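Local coordinates for protein BT_4661 (Bacteroides thetaiotaomicron, PDB 4AK2) that binds heparin and heparan sulphate at the cell surface as a SusE-like glycan-binding protein, represented here by its ligand-binding C-terminal part, at residues Y221-Q224 / V229-N232. Sequence-based numbering, arbitrary orientation.
Sequences YIDQ and VHIN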
loop_
_atom_site.group_PDB
_atom_site.type_symbol
_atom_site.label_atom_id
_atom_site.label_comp_id
_atom_site.label_asym_id
_atom_site.label_seq_id
_atom_site.Cartn_x
_atom_site.Cartn_y
_atom_site.Cartn_z
ATOM N N TYR A 221 2.508 6.248 12.622
ATOM C CA TYR A 221 2.153 7.672 12.637
ATOM C C TYR A 221 2.969 8.376 11.569
ATOM O O TYR A 221 4.047 7.906 11.195
ATOM C CB TYR A 221 2.410 8.327 14.021
ATOM C CG TYR A 221 3.856 8.341 14.392
ATOM C CD1 TYR A 221 4.419 7.229 15.006
ATOM C CD2 TYR A 221 4.663 9.429 14.081
ATOM C CE1 TYR A 221 5.778 7.215 15.338
ATOM C CE2 TYR A 221 6.032 9.420 14.386
ATOM C CZ TYR A 221 6.578 8.318 15.036
ATOM O OH TYR A 221 7.932 8.298 15.335
ATOM N N ILE A 222 2.538 9.557 11.184
ATOM C CA ILE A 222 3.292 10.434 10.294
ATOM C C ILE A 222 4.015 11.467 11.109
ATOM O O ILE A 222 3.418 12.135 11.956
ATOM C CB ILE A 222 2.323 11.082 9.273
ATOM C CG1 ILE A 222 1.686 9.985 8.415
ATOM C CG2 ILE A 222 3.057 12.123 8.412
ATOM C CD1 ILE A 222 0.576 10.504 7.518
ATOM N N ASP A 223 5.315 11.633 10.861
ATOM C CA ASP A 223 6.042 12.707 11.578
ATOM C C ASP A 223 5.776 14.065 10.900
ATOM O O ASP A 223 5.485 14.130 9.685
ATOM C CB ASP A 223 7.524 12.383 11.700
ATOM C CG ASP A 223 8.284 12.717 10.450
ATOM O OD1 ASP A 223 8.547 13.917 10.204
ATOM O OD2 ASP A 223 8.649 11.773 9.720
ATOM N N GLN A 224 5.870 15.151 11.671
ATOM C CA GLN A 224 5.523 16.494 11.160
ATOM C C GLN A 224 6.727 17.312 10.665
ATOM O O GLN A 224 6.596 18.533 10.500
ATOM C CB GLN A 224 4.671 17.269 12.212
ATOM C CG GLN A 224 3.490 16.417 12.668
ATOM C CD GLN A 224 2.543 16.007 11.545
ATOM O OE1 GLN A 224 2.106 16.845 10.772
ATOM N NE2 GLN A 224 2.243 14.717 11.466
ATOM N N VAL A 229 5.843 8.143 6.885
ATOM C CA VAL A 229 5.040 7.236 7.694
ATOM C C VAL A 229 5.995 6.331 8.505
ATOM O O VAL A 229 6.862 5.700 7.913
ATOM C CB VAL A 229 4.078 6.352 6.857
ATOM C CG1 VAL A 229 3.375 5.335 7.750
ATOM C CG2 VAL A 229 3.076 7.200 6.066
ATOM N N HIS A 230 5.814 6.303 9.831
ATOM C CA HIS A 230 6.535 5.430 10.729
ATOM C C HIS A 230 5.712 4.288 11.154
ATOM O O HIS A 230 4.538 4.471 11.459
ATOM C CB HIS A 230 6.960 6.212 11.991
ATOM C CG HIS A 230 7.833 7.385 11.682
ATOM N ND1 HIS A 230 9.149 7.430 12.023
ATOM C CD2 HIS A 230 7.561 8.560 11.008
ATOM C CE1 HIS A 230 9.670 8.591 11.586
ATOM N NE2 HIS A 230 8.703 9.286 10.970
ATOM N N ILE A 231 6.267 3.083 11.120
ATOM C CA ILE A 231 5.634 1.865 11.622
ATOM C C ILE A 231 6.462 1.388 12.802
ATOM O O ILE A 231 7.687 1.196 12.687
ATOM C CB ILE A 231 5.540 0.778 10.537
ATOM C CG1 ILE A 231 4.576 1.234 9.442
ATOM C CG2 ILE A 231 5.163 -0.587 11.114
ATOM C CD1 ILE A 231 3.118 1.341 9.855
ATOM N N ASN A 232 5.853 1.254 13.967
ATOM C CA ASN A 232 6.595 0.843 15.153
ATOM C C ASN A 232 6.778 -0.655 15.202
ATOM O O ASN A 232 5.959 -1.378 14.649
ATOM C CB ASN A 232 5.888 1.378 16.409
ATOM C CG ASN A 232 6.166 2.840 16.609
ATOM O OD1 ASN A 232 7.289 3.324 16.353
ATOM N ND2 ASN A 232 5.156 3.577 17.048
#
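Tyr221 lays its phenol ring almost parallel to the imidazole of His230, the two planes only 3° apart but slid past each other, with centroids separated by 4.7 Å. The overlap is therefore slight: the His230 CB methylene sits over the tyrosine face in a CH-pi contact, 3.9 Å from the ring centroid, while Tyr221 OH lies over the rim of the imidazole. A chi1 of 64°, which sets Tyr221 CG between its own backbone N and carbonyl carbon, leans the phenol toward strand 229-231, over His230 CB.

The NE2 edge of the imidazole is held by Asp223. His230 NE2 donates to Asp223 OD2 at 2.8 Å, nearly straight and in the imidazole plane, and reaches the carboxylate on its anti side from slightly out of its plane, the two planes turned 78° against each other. Because Asp223 OD1 also accepts the backbone N-H groups of Thr225, Asp226 and Phe227, the carboxylate ties the hairpin turn to the imidazole, which should limit the rotation of both groups.

The backbones of Tyr221 and His230 form an antiparallel hydrogen-bonded pair, with His230 N to Tyr221 O at 2.7 Å and Tyr221 N to His230 O at 2.9 Å. On the opposite face, Ile222 CG1 meets Val229 CG2 at 3.9 Å in the adjoining non-hydrogen-bonded pair.

Together the segments make a short beta hairpin, 220-222 with 229-231, whose second strand also pairs with 140-141. Its apolar face packs down on the larger sheet, Ile222 against Leu158 and Tyr160 of strand 157-161, and Val229 against Ile272 and Ile274 of strand 268-276.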